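Side-chain contacts in dihydropteroate synthase (Anaplasma phagocytophilum, PDB 6UCZ), which catalyses the condensation of p-aminobenzoate with 6-hydroxymethyl-dihydropterin pyrophosphate to give dihydropteroate, a step of folate biosynthesis: residues D61-G66 with I101-N106; I70-E75 with E95-I100; K222-L227 with T263-Q268. One frame throughout, in Å; residues are numbered along the deposited sequence. Where two conformers were deposited one is given.

Two kinds of contact recur in a (beta/alpha)8 barrel, strand against helix and helix against neighbouring helix, and the three examples sample both. Interaction 2 is the buried one, an aliphatic seam between strand 69-73 and helix 97-106. Interaction 1 uses the same helix farther along and joins it to helix 52-64 at a partly buried place; the two contacts touch where L62 meets I70. Interaction 3, also helix to helix, lies across the chain's centre from interaction 2, with centres about 29 Å apart. Its chemistry is more mixed: an aromatic edge, a backbone carbonyl and a glutamine chain stand beside the aliphatic groups.

Interaction 1 (D61-G66 with I101-N106); sequences DLIEHG and IRIAHN
The carbonyl oxygen of D61, one turn before the end of the helix whose I63 meets I103 and A104, is gripped by two donors of the same residue, H65. The imidazole gives the shorter bond, with H65 ND1 2.8 Å from D61 O and an N-H...O angle of 151°. It stands above the carbonyl plane rather than on a lone pair, while the oxygen lies close to the plane of the ring. The backbone amide arrives from the other face of the carbonyl, H65 N lying 3.1 Å from D61 O. The ND1 bond ties the imidazole back on its own helix and limits its rotation, while the amide bond continues the helical pattern; the H65 side chain also touches V278 and K279. A Schellman motif closes the helix: G66, with positive phi, turns the chain, G66 N bonds to I63 O at 3.1 Å, and A67 N reaches back to L62 O.

Helices 52-64 and 97-106 are neighbours in the outer layer of a (beta/alpha)8 barrel, the TIM-barrel fold of dihydropteroate synthases. They meet here through a single probing methyl group. I63 sets CG1 anti to its carbonyl carbon (chi1 -67°) and runs on extended, which carries CD1 across to the other helix. There I63 CD1 presses on I103 CG2 at 3.5 Å, the two side chains crossing at about a right angle. The CG1 arm of I103 leads away, leaving the CG2 branch to make the touch. The same methyl lies over the backbone of the next residue, with I63 CD1 3.7 Å from A104 CA. The small A104 is consistent with the close approach here, I63 CA and A104 CA being 6.9 Å apart, and the alanine methyl packs on V109 and V111.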
ATOM      1  N   ASP A  61      -4.015  14.194 -12.266  1.00 42.44           N
ATOM      2  CA  ASP A  61      -5.082  14.625 -11.364  0.53 46.41           C
ATOM      3  C   ASP A  61      -4.730  14.319  -9.915  1.00 41.46           C
ATOM      4  O   ASP A  61      -5.024  15.116  -9.016  1.00 34.02           O
ATOM      5  CB  ASP A  61      -6.405  13.960 -11.739  0.53 47.39           C
ATOM      6  CG  ASP A  61      -6.970  14.479 -13.040  0.53 52.12           C
ATOM      7  OD1 ASP A  61      -6.615  15.608 -13.444  0.53 58.18           O
ATOM      8  OD2 ASP A  61      -7.780  13.758 -13.658  0.53 54.85           O
ATOM      9  N   LEU A  62      -4.087  13.175  -9.671  1.00 35.98           N
ATOM     10  CA  LEU A  62      -3.687  12.825  -8.309  1.00 35.79           C
ATOM     11  C   LEU A  62      -2.663  13.814  -7.773  1.00 38.13           C
ATOM     12  O   LEU A  62      -2.723  14.217  -6.606  1.00 36.46           O
ATOM     13  CB  LEU A  62      -3.120  11.406  -8.275  1.00 29.13           C
ATOM     14  CG  LEU A  62      -4.051  10.236  -8.611  1.00 32.71           C
ATOM     15  CD1 LEU A  62      -3.241   8.948  -8.717  1.00 30.99           C
ATOM     16  CD2 LEU A  62      -5.144  10.089  -7.579  1.00 27.66           C
ATOM     17  N   ILE A  63      -1.712  14.210  -8.619  1.00 30.74           N
ATOM     18  CA  ILE A  63      -0.724  15.223  -8.245  1.00 36.23           C
ATOM     19  C   ILE A  63      -1.406  16.534  -7.875  1.00 37.17           C
ATOM     20  O   ILE A  63      -1.135  17.118  -6.818  1.00 37.32           O
ATOM     21  CB  ILE A  63       0.278  15.423  -9.397  1.00 35.59           C
ATOM     22  CG1 ILE A  63       1.117  14.156  -9.569  1.00 33.24           C
ATOM     23  CG2 ILE A  63       1.135  16.648  -9.171  1.00 35.05           C
ATOM     24  CD1 ILE A  63       1.921  14.122 -10.819  1.00 37.62           C
ATOM     25  N   GLU A  64      -2.298  17.018  -8.742  1.00 35.27           N
ATOM     26  CA  GLU A  64      -2.884  18.339  -8.533  1.00 43.48           C
ATOM     27  C   GLU A  64      -3.776  18.371  -7.290  1.00 44.05           C
ATOM     28  O   GLU A  64      -3.990  19.443  -6.706  1.00 38.66           O
ATOM     29  CB  GLU A  64      -3.647  18.786  -9.782  1.00 53.06           C
ATOM     30  CG  GLU A  64      -4.199  20.208  -9.684  1.00 78.21           C
ATOM     31  CD  GLU A  64      -3.094  21.260  -9.507  1.00 92.44           C
ATOM     32  OE1 GLU A  64      -1.949  21.018  -9.960  1.00 94.19           O
ATOM     33  OE2 GLU A  64      -3.369  22.326  -8.909  1.00 95.35           O
ATOM     34  N   HIS A  65      -4.346  17.233  -6.900  1.00 35.00           N
ATOM     35  CA  HIS A  65      -5.199  17.182  -5.720  1.00 42.02           C
ATOM     36  C   HIS A  65      -4.438  16.869  -4.446  1.00 39.30           C
ATOM     37  O   HIS A  65      -5.076  16.634  -3.416  1.00 34.93           O
ATOM     38  CB  HIS A  65      -6.333  16.174  -5.902  1.00 45.62           C
ATOM     39  CG  HIS A  65      -7.398  16.647  -6.837  1.00 61.89           C
ATOM     40  ND1 HIS A  65      -7.453  16.275  -8.162  1.00 66.51           N
ATOM     41  CD2 HIS A  65      -8.440  17.488  -6.639  1.00 67.73           C
ATOM     42  CE1 HIS A  65      -8.490  16.855  -8.737  1.00 70.76           C
ATOM     43  NE2 HIS A  65      -9.106  17.597  -7.834  1.00 70.38           N
ATOM     44  N   GLY A  66      -3.113  16.822  -4.491  1.00 33.99           N
ATOM     45  CA  GLY A  66      -2.309  16.810  -3.291  1.00 34.50           C
ATOM     46  C   GLY A  66      -1.654  15.496  -2.892  1.00 33.80           C
ATOM     47  O   GLY A  66      -1.242  15.363  -1.725  1.00 29.83           O
ATOM     48  N   ILE A 101       6.746   9.099 -13.670  1.00 33.78           N
ATOM     49  CA  ILE A 101       7.888   9.461 -12.836  1.00 39.02           C
ATOM     50  C   ILE A 101       8.332  10.890 -13.130  1.00 41.86           C
ATOM     51  O   ILE A 101       8.632  11.660 -12.210  1.00 37.20           O
ATOM     52  CB  ILE A 101       9.032   8.448 -13.038  1.00 42.85           C
ATOM     53  CG1 ILE A 101       8.654   7.100 -12.424  1.00 40.75           C
ATOM     54  CG2 ILE A 101      10.350   8.971 -12.464  1.00 40.63           C
ATOM     55  CD1 ILE A 101       9.541   5.962 -12.911  1.00 44.48           C
ATOM     56  N   ARG A 102       8.376  11.270 -14.411  1.00 44.60           N
ATOM     57  CA  ARG A 102       8.795  12.624 -14.769  1.00 52.16           C
ATOM     58  C   ARG A 102       7.812  13.662 -14.237  1.00 48.03           C
ATOM     59  O   ARG A 102       8.210  14.693 -13.679  1.00 48.79           O
ATOM     60  CB  ARG A 102       8.940  12.762 -16.287  1.00 45.35           C
ATOM     61  CG  ARG A 102       9.576  14.086 -16.723  1.00 49.24           C
ATOM     62  CD  ARG A 102       9.503  14.264 -18.232  1.00 59.32           C
ATOM     63  NE  ARG A 102       8.124  14.453 -18.672  1.00 63.27           N
ATOM     64  CZ  ARG A 102       7.503  15.626 -18.727  1.00 64.82           C
ATOM     65  NH1 ARG A 102       8.144  16.744 -18.392  1.00 64.02           N
ATOM     66  NH2 ARG A 102       6.241  15.679 -19.131  1.00 66.25           N
ATOM     67  N   ILE A 103       6.519  13.422 -14.440  1.00 43.43           N
ATOM     68  CA  ILE A 103       5.513  14.388 -14.016  1.00 43.37           C
ATOM     69  C   ILE A 103       5.457  14.469 -12.494  1.00 39.19           C
ATOM     70  O   ILE A 103       5.366  15.561 -11.922  1.00 44.02           O
ATOM     71  CB  ILE A 103       4.149  14.014 -14.631  1.00 50.41           C
ATOM     72  CG1 ILE A 103       4.210  14.154 -16.158  1.00 57.80           C
ATOM     73  CG2 ILE A 103       3.033  14.880 -14.072  1.00 57.74           C
ATOM     74  CD1 ILE A 103       3.170  13.339 -16.890  1.00 56.72           C
ATOM     75  N   ALA A 104       5.543  13.323 -11.813  1.00 38.42           N
ATOM     76  CA  ALA A 104       5.514  13.330 -10.353  1.00 33.91           C
ATOM     77  C   ALA A 104       6.747  14.015  -9.776  1.00 42.66           C
ATOM     78  O   ALA A 104       6.633  14.885  -8.905  1.00 41.69           O
ATOM     79  CB  ALA A 104       5.387  11.907  -9.810  1.00 30.83           C
ATOM     80  N   HIS A 105       7.942  13.630 -10.240  1.00 41.95           N
ATOM     81  CA  HIS A 105       9.153  14.217  -9.676  1.00 38.97           C
ATOM     82  C   HIS A 105       9.228  15.712  -9.957  1.00 41.45           C
ATOM     83  O   HIS A 105       9.678  16.484  -9.103  1.00 42.85           O
ATOM     84  CB  HIS A 105      10.389  13.496 -10.213  1.00 43.56           C
ATOM     85  CG  HIS A 105      10.597  12.148  -9.600  1.00 41.20           C
ATOM     86  ND1 HIS A 105      11.621  11.305  -9.975  1.00 38.29           N
ATOM     87  CD2 HIS A 105       9.897  11.490  -8.644  1.00 36.44           C
ATOM     88  CE1 HIS A 105      11.549  10.187  -9.273  1.00 37.13           C
ATOM     89  NE2 HIS A 105      10.512  10.274  -8.457  1.00 41.36           N
ATOM     90  N   ASN A 106       8.771  16.138 -11.145  1.00 43.27           N
ATOM     91  CA  ASN A 106       8.705  17.563 -11.453  1.00 50.39           C
ATOM     92  C   ASN A 106       7.868  18.308 -10.426  1.00 45.20           C
ATOM     93  O   ASN A 106       8.147  19.470 -10.125  1.00 47.89           O
ATOM     94  CB  ASN A 106       8.138  17.788 -12.858  1.00 50.09           C
ATOM     95  CG  ASN A 106       9.199  17.688 -13.949  1.00 57.68           C
ATOM     96  OD1 ASN A 106      10.382  17.486 -13.669  1.00 56.57           O
ATOM     97  ND2 ASN A 106       8.773  17.825 -15.201  1.00 56.16           N
TER

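Interaction 2 (I70-E75 with E95-I100); sequences IDVGAE and EVLPEI
V72 of strand 69-73 is met by L97 and I100 of helix 97-106, the strand-to-helix packing of one beta-alpha unit in a (beta/alpha)8 barrel. Side chains alternate along the strand: I70 and V72 face outward to the helix, while D71 turns toward the barrel interior, where the pterin-6-yl-methyl-monophosphate is bound.

The contact itself is wholly aliphatic. V72 holds CG1 anti to its backbone N (chi1 -172°), which places CG2 beside that nitrogen and between the two helix residues. L97 comes over the isopropyl group obliquely and lays one methyl across it, with L97 CD1 4.0 Å from V72 CG2. That methyl is nearly as close to the rest of the group, since V72 CB and V72 CG1 each stand 4.1 Å from L97 CD1. I100, one helical turn on, approaches differently: its CG2 branch and the valine meet tip to tip, V72 CG2 being 4.1 Å from I100 CG2. One valine methyl is therefore shared between leucine and isoleucine at ordinary van der Waals spacing. L93 of helix 86-93 adds to the cover over V72, and W90 of that helix touches L97.

The polar interactions belong to the inward side of the strand. D71 OD2 forms a salt bridge with R274 NE and accepts a hydrogen bond from N133 ND2, both residues of the ligand pocket, while D71 OD1 is bonded to S112 OG. D71, not itself among the pocket residues, probably helps as a second-shell group to position R274 and N133, while its neighbour V72 points the other way, into the helix layer.

Two residues back along the strand, at I70, the seam thins to one loose approach between branch methyls, I70 CG2 lying 4.5 Å from I100 CG2.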
ATOM      1  N   ILE A  70       2.504   8.589  -5.719  1.00 26.25           N
ATOM      2  CA  ILE A  70       1.631   7.894  -6.663  0.58 23.80           C
ATOM      3  C   ILE A  70       2.035   6.424  -6.665  1.00 29.50           C
ATOM      4  O   ILE A  70       3.172   6.087  -7.023  1.00 29.50           O
ATOM      5  CB  ILE A  70       1.725   8.476  -8.082  0.58 31.26           C
ATOM      6  CG1 ILE A  70       1.565   9.996  -8.076  0.58 32.44           C
ATOM      7  CG2 ILE A  70       0.684   7.817  -8.982  0.58 30.41           C
ATOM      8  CD1 ILE A  70       0.191  10.465  -7.665  0.58 31.13           C
ATOM      9  N   ASP A  71       1.105   5.554  -6.282  1.00 27.78           N
ATOM     10  CA  ASP A  71       1.336   4.114  -6.229  1.00 29.81           C
ATOM     11  C   ASP A  71       0.809   3.485  -7.515  1.00 30.14           C
ATOM     12  O   ASP A  71      -0.406   3.404  -7.720  1.00 31.83           O
ATOM     13  CB  ASP A  71       0.661   3.510  -4.998  1.00 25.02           C
ATOM     14  CG  ASP A  71       0.955   2.031  -4.825  1.00 33.59           C
ATOM     15  OD1 ASP A  71       2.145   1.659  -4.858  1.00 34.45           O
ATOM     16  OD2 ASP A  71      -0.003   1.243  -4.618  1.00 39.55           O
ATOM     17  N   VAL A  72       1.722   3.028  -8.372  1.00 32.32           N
ATOM     18  CA  VAL A  72       1.376   2.510  -9.691  1.00 32.69           C
ATOM     19  C   VAL A  72       1.354   0.986  -9.636  1.00 30.87           C
ATOM     20  O   VAL A  72       2.356   0.347  -9.288  1.00 29.40           O
ATOM     21  CB  VAL A  72       2.363   2.994 -10.760  1.00 32.38           C
ATOM     22  CG1 VAL A  72       1.855   2.609 -12.153  1.00 29.59           C
ATOM     23  CG2 VAL A  72       2.619   4.508 -10.635  1.00 32.38           C
ATOM     24  N   GLY A  73       0.231   0.400 -10.030  1.00 31.94           N
ATOM     25  CA  GLY A  73       0.096  -1.041 -10.010  1.00 28.77           C
ATOM     26  C   GLY A  73      -0.568  -1.591 -11.252  1.00 37.16           C
ATOM     27  O   GLY A  73      -1.461  -0.959 -11.825  1.00 41.32           O
ATOM     28  N   ALA A  74      -0.129  -2.766 -11.686  1.00 38.38           N
ATOM     29  CA  ALA A  74      -0.631  -3.367 -12.909  1.00 45.12           C
ATOM     30  C   ALA A  74      -1.227  -4.748 -12.715  1.00 50.80           C
ATOM     31  O   ALA A  74      -1.701  -5.336 -13.696  1.00 55.51           O
ATOM     32  CB  ALA A  74       0.493  -3.464 -13.953  1.00 47.35           C
ATOM     33  N   GLU A  75      -1.229  -5.289 -11.496  1.00 51.16           N
ATOM     34  CA  GLU A  75      -1.801  -6.611 -11.246  1.00 54.95           C
ATOM     35  C   GLU A  75      -2.970  -6.449 -10.289  1.00 61.64           C
ATOM     36  O   GLU A  75      -2.769  -6.185  -9.099  1.00 56.74           O
ATOM     37  CB  GLU A  75      -0.761  -7.585 -10.678  1.00 45.53           C
ATOM     38  CG  GLU A  75      -1.234  -9.046 -10.709  1.00 52.65           C
ATOM     39  CD  GLU A  75      -0.155 -10.050 -10.328  1.00 60.90           C
ATOM     40  OE1 GLU A  75       0.891  -9.642  -9.781  1.00 59.21           O
ATOM     41  OE2 GLU A  75      -0.367 -11.263 -10.564  1.00 63.42           O
ATOM     42  N   GLU A  95       5.100   1.573 -20.516  1.00 47.55           N
ATOM     43  CA  GLU A  95       4.628   2.652 -21.373  1.00 56.28           C
ATOM     44  C   GLU A  95       4.225   3.887 -20.571  1.00 56.68           C
ATOM     45  O   GLU A  95       4.270   5.005 -21.094  1.00 56.96           O
ATOM     46  CB  GLU A  95       3.426   2.176 -22.194  1.00 63.62           C
ATOM     47  CG  GLU A  95       3.690   0.983 -23.096  1.00 77.29           C
ATOM     48  CD  GLU A  95       4.636   1.297 -24.235  1.00 85.84           C
ATOM     49  OE1 GLU A  95       4.726   2.480 -24.640  1.00 89.56           O
ATOM     50  OE2 GLU A  95       5.287   0.353 -24.731  1.00 92.07           O
ATOM     51  N   VAL A  96       3.839   3.713 -19.309  1.00 46.99           N
ATOM     52  CA  VAL A  96       3.319   4.813 -18.517  1.00 53.68           C
ATOM     53  C   VAL A  96       4.297   5.274 -17.444  1.00 53.21           C
ATOM     54  O   VAL A  96       4.300   6.460 -17.095  1.00 51.49           O
ATOM     55  CB  VAL A  96       1.969   4.421 -17.881  1.00 51.05           C
ATOM     56  CG1 VAL A  96       1.039   3.880 -18.929  1.00 54.43           C
ATOM     57  CG2 VAL A  96       2.173   3.383 -16.785  1.00 42.35           C
ATOM     58  N   LEU A  97       5.134   4.377 -16.932  1.00 46.92           N
ATOM     59  CA  LEU A  97       5.946   4.694 -15.762  1.00 45.43           C
ATOM     60  C   LEU A  97       6.975   5.798 -16.009  1.00 50.24           C
ATOM     61  O   LEU A  97       7.172   6.625 -15.101  1.00 49.33           O
ATOM     62  CB  LEU A  97       6.588   3.392 -15.263  1.00 46.52           C
ATOM     63  CG  LEU A  97       6.956   3.210 -13.791  1.00 42.89           C
ATOM     64  CD1 LEU A  97       5.774   3.579 -12.893  1.00 33.38           C
ATOM     65  CD2 LEU A  97       7.358   1.749 -13.546  1.00 39.28           C
ATOM     66  N   PRO A  98       7.664   5.880 -17.159  1.00 43.88           N
ATOM     67  CA  PRO A  98       8.584   7.015 -17.353  1.00 51.10           C
ATOM     68  C   PRO A  98       7.904   8.377 -17.284  1.00 51.36           C
ATOM     69  O   PRO A  98       8.444   9.295 -16.655  1.00 49.79           O
ATOM     70  CB  PRO A  98       9.181   6.748 -18.742  1.00 55.23           C
ATOM     71  CG  PRO A  98       9.072   5.292 -18.940  1.00 43.35           C
ATOM     72  CD  PRO A  98       7.760   4.922 -18.274  1.00 46.92           C
ATOM     73  N   GLU A  99       6.741   8.542 -17.921  1.00 48.54           N
ATOM     74  CA  GLU A  99       6.070   9.839 -17.884  1.00 50.81           C
ATOM     75  C   GLU A  99       5.521  10.139 -16.498  1.00 41.26           C
ATOM     76  O   GLU A  99       5.615  11.276 -16.024  1.00 44.78           O
ATOM     77  CB  GLU A  99       4.948   9.900 -18.925  1.00 57.45           C
ATOM     78  CG  GLU A  99       5.344  10.571 -20.238  1.00 65.20           C
ATOM     79  CD  GLU A  99       5.799  12.010 -20.055  1.00 63.71           C
ATOM     80  OE1 GLU A  99       4.940  12.915 -19.965  1.00 66.92           O
ATOM     81  OE2 GLU A  99       7.021  12.233 -19.990  1.00 64.52           O
ATOM     82  N   ILE A 100       4.959   9.131 -15.825  1.00 36.16           N
ATOM     83  CA  ILE A 100       4.453   9.321 -14.470  1.00 34.01           C
ATOM     84  C   ILE A 100       5.581   9.741 -13.539  1.00 40.26           C
ATOM     85  O   ILE A 100       5.423  10.655 -12.720  1.00 34.89           O
ATOM     86  CB  ILE A 100       3.755   8.039 -13.977  1.00 32.53           C
ATOM     87  CG1 ILE A 100       2.455   7.803 -14.750  1.00 36.17           C
ATOM     88  CG2 ILE A 100       3.515   8.073 -12.454  1.00 29.40           C
ATOM     89  CD1 ILE A 100       1.865   6.406 -14.555  1.00 38.47           C
TER

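Interaction 3 (K222-L227 with T263-Q268); sequences KNIGKL and TFLAQQ
I224 gives up the largest area here, and it does so with one branch, its CG2 methyl, pointed at the end of helix 255-267. That methyl sits against the bent chain of Q268, with I224 CG2 3.7 Å from Q268 CB and 4.0 Å from Q268 CG. A looser approach follows on the preceding turn, where I224 CG2 is 4.3 Å from L265 CD2. Both I224 and L265 also rest on V236, so the pair bridges the helix layer to strand 235-236.

F264 is the second main contributor. With CG anti to its backbone N (chi1 167°), the ring reaches over to K222 and presents its edge: F264 CZ lies 3.8 Å from K222 O, near the ring plane. K222 thus takes part through its backbone, and K222 CA lies off the plane beside the same rim, 4.1 Å from F264 CZ. Q268 CG overlies the opposite face of the ring, near the rim, so the bent glutamine touches both the phenylalanine ring and the isoleucine methyl.

Helix-to-helix contact of this kind, between segments that follow strands 202-205 and 235-236, is typical of the outer layer of a (beta/alpha)8 barrel.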
ATOM      1  N   LYS A 222      -8.453  -0.282  14.318  1.00 26.79           N
ATOM      2  CA  LYS A 222      -8.654   0.321  15.634  1.00 31.27           C
ATOM      3  C   LYS A 222      -7.400   0.215  16.485  1.00 36.80           C
ATOM      4  O   LYS A 222      -7.108   1.114  17.284  1.00 31.16           O
ATOM      5  CB  LYS A 222      -9.837  -0.341  16.350  1.00 31.65           C
ATOM      6  CG  LYS A 222      -9.797  -0.225  17.867  1.00 38.43           C
ATOM      7  CD  LYS A 222     -11.018  -0.842  18.540  1.00 49.79           C
ATOM      8  CE  LYS A 222     -11.104  -2.345  18.307  1.00 60.23           C
ATOM      9  NZ  LYS A 222     -12.201  -2.978  19.110  1.00 60.76           N
ATOM     10  N   ASN A 223      -6.639  -0.867  16.323  1.00 27.58           N
ATOM     11  CA  ASN A 223      -5.471  -1.121  17.154  1.00 29.32           C
ATOM     12  C   ASN A 223      -4.166  -0.890  16.395  1.00 31.45           C
ATOM     13  O   ASN A 223      -3.139  -1.486  16.725  1.00 32.49           O
ATOM     14  CB  ASN A 223      -5.524  -2.540  17.723  1.00 35.53           C
ATOM     15  CG  ASN A 223      -6.574  -2.693  18.813  1.00 39.17           C
ATOM     16  OD1 ASN A 223      -7.625  -3.311  18.621  1.00 42.67           O
ATOM     17  ND2 ASN A 223      -6.288  -2.123  19.965  1.00 37.10           N
ATOM     18  N   ILE A 224      -4.185  -0.001  15.396  1.00 31.33           N
ATOM     19  CA  ILE A 224      -3.012   0.209  14.556  1.00 30.56           C
ATOM     20  C   ILE A 224      -1.832   0.733  15.369  1.00 32.57           C
ATOM     21  O   ILE A 224      -0.676   0.563  14.968  1.00 32.27           O
ATOM     22  CB  ILE A 224      -3.365   1.157  13.381  1.00 26.92           C
ATOM     23  CG1 ILE A 224      -2.315   1.051  12.271  1.00 31.64           C
ATOM     24  CG2 ILE A 224      -3.505   2.611  13.862  1.00 31.52           C
ATOM     25  CD1 ILE A 224      -2.327  -0.293  11.556  1.00 31.69           C
ATOM     26  N   GLY A 225      -2.098   1.372  16.512  1.00 36.32           N
ATOM     27  CA  GLY A 225      -1.024   1.828  17.381  1.00 32.82           C
ATOM     28  C   GLY A 225      -0.118   0.712  17.873  1.00 44.93           C
ATOM     29  O   GLY A 225       1.067   0.944  18.133  1.00 40.55           O
ATOM     30  N   LYS A 226      -0.664  -0.498  18.053  1.00 41.42           N
ATOM     31  CA  LYS A 226       0.174  -1.623  18.461  1.00 39.10           C
ATOM     32  C   LYS A 226       1.183  -1.996  17.377  1.00 31.73           C
ATOM     33  O   LYS A 226       2.322  -2.366  17.683  1.00 41.67           O
ATOM     34  CB  LYS A 226      -0.684  -2.827  18.840  1.00 41.58           C
ATOM     35  CG  LYS A 226       0.139  -3.964  19.435  1.00 56.62           C
ATOM     36  CD  LYS A 226      -0.723  -5.113  19.933  1.00 62.87           C
ATOM     37  CE  LYS A 226       0.134  -6.303  20.351  1.00 64.73           C
ATOM     38  NZ  LYS A 226      -0.672  -7.342  21.052  1.00 64.65           N
ATOM     39  N   LEU A 227       0.794  -1.909  16.108  1.00 31.21           N
ATOM     40  CA  LEU A 227       1.774  -2.100  15.044  1.00 34.71           C
ATOM     41  C   LEU A 227       2.770  -0.942  15.008  1.00 37.94           C
ATOM     42  O   LEU A 227       3.966  -1.148  14.769  1.00 44.42           O
ATOM     43  CB  LEU A 227       1.063  -2.239  13.700  1.00 30.69           C
ATOM     44  CG  LEU A 227       1.936  -2.570  12.488  1.00 28.77           C
ATOM     45  CD1 LEU A 227       2.738  -3.852  12.695  1.00 30.58           C
ATOM     46  CD2 LEU A 227       1.062  -2.661  11.249  1.00 26.57           C
ATOM     47  N   THR A 263      -9.340   9.953   8.762  1.00 21.03           N
ATOM     48  CA  THR A 263      -9.120  10.923   9.833  1.00 28.65           C
ATOM     49  C   THR A 263      -8.613  10.237  11.092  1.00 25.57           C
ATOM     50  O   THR A 263      -7.642  10.690  11.710  1.00 27.27           O
ATOM     51  CB  THR A 263     -10.408  11.687  10.146  1.00 30.00           C
ATOM     52  OG1 THR A 263     -10.895  12.331   8.965  1.00 35.54           O
ATOM     53  CG2 THR A 263     -10.135  12.747  11.210  1.00 28.86           C
ATOM     54  N   PHE A 264      -9.250   9.124  11.474  1.00 27.07           N
ATOM     55  CA  PHE A 264      -8.826   8.380  12.658  1.00 23.60           C
ATOM     56  C   PHE A 264      -7.399   7.861  12.497  1.00 25.61           C
ATOM     57  O   PHE A 264      -6.572   7.968  13.412  1.00 28.55           O
ATOM     58  CB  PHE A 264      -9.776   7.209  12.901  1.00 23.96           C
ATOM     59  CG  PHE A 264      -9.262   6.213  13.900  1.00 25.21           C
ATOM     60  CD1 PHE A 264      -9.513   6.399  15.259  1.00 37.43           C
ATOM     61  CD2 PHE A 264      -8.539   5.099  13.496  1.00 29.82           C
ATOM     62  CE1 PHE A 264      -9.043   5.490  16.201  1.00 35.25           C
ATOM     63  CE2 PHE A 264      -8.066   4.178  14.433  1.00 29.73           C
ATOM     64  CZ  PHE A 264      -8.316   4.376  15.781  1.00 29.98           C
ATOM     65  N   LEU A 265      -7.109   7.252  11.351  1.00 24.32           N
ATOM     66  CA  LEU A 265      -5.773   6.710  11.118  1.00 27.23           C
ATOM     67  C   LEU A 265      -4.717   7.813  11.155  1.00 27.57           C
ATOM     68  O   LEU A 265      -3.640   7.635  11.733  1.00 24.99           O
ATOM     69  CB  LEU A 265      -5.741   5.979   9.780  1.00 18.92           C
ATOM     70  CG  LEU A 265      -6.606   4.728   9.672  1.00 28.10           C
ATOM     71  CD1 LEU A 265      -6.558   4.228   8.239  1.00 25.26           C
ATOM     72  CD2 LEU A 265      -6.120   3.658  10.644  1.00 31.53           C
ATOM     73  N   ALA A 266      -5.020   8.973  10.569  1.00 26.96           N
ATOM     74  CA  ALA A 266      -4.082  10.092  10.648  1.00 25.74           C
ATOM     75  C   ALA A 266      -3.854  10.519  12.096  1.00 32.56           C
ATOM     76  O   ALA A 266      -2.720  10.816  12.491  1.00 27.93           O
ATOM     77  CB  ALA A 266      -4.592  11.269   9.805  1.00 27.92           C
ATOM     78  N   GLN A 267      -4.913  10.506  12.921  1.00 25.89           N
ATOM     79  CA  GLN A 267      -4.755  10.845  14.330  1.00 26.11           C
ATOM     80  C   GLN A 267      -3.855   9.862  15.073  1.00 33.81           C
ATOM     81  O   GLN A 267      -3.197  10.247  16.047  1.00 40.05           O
ATOM     82  CB  GLN A 267      -6.124  10.920  15.003  1.00 29.25           C
ATOM     83  CG  GLN A 267      -6.941  12.085  14.526  1.00 32.04           C
ATOM     84  CD  GLN A 267      -8.260  12.190  15.246  1.00 40.61           C
ATOM     85  OE1 GLN A 267      -9.254  11.566  14.866  1.00 48.12           O
ATOM     86  NE2 GLN A 267      -8.277  12.981  16.304  1.00 38.93           N
ATOM     87  N   GLN A 268      -3.826   8.592  14.652  1.00 31.89           N
ATOM     88  CA  GLN A 268      -2.934   7.578  15.200  1.00 30.96           C
ATOM     89  C   GLN A 268      -1.510   7.672  14.642  1.00 32.97           C
ATOM     90  O   GLN A 268      -0.708   6.758  14.881  1.00 32.87           O
ATOM     91  CB  GLN A 268      -3.495   6.181  14.918  1.00 33.62           C
ATOM     92  CG  GLN A 268      -4.952   5.993  15.316  1.00 36.51           C
ATOM     93  CD  GLN A 268      -5.209   6.258  16.777  1.00 49.32           C
ATOM     94  OE1 GLN A 268      -4.492   5.763  17.648  1.00 53.54           O
ATOM     95  NE2 GLN A 268      -6.240   7.043  17.057  1.00 58.36           N
TER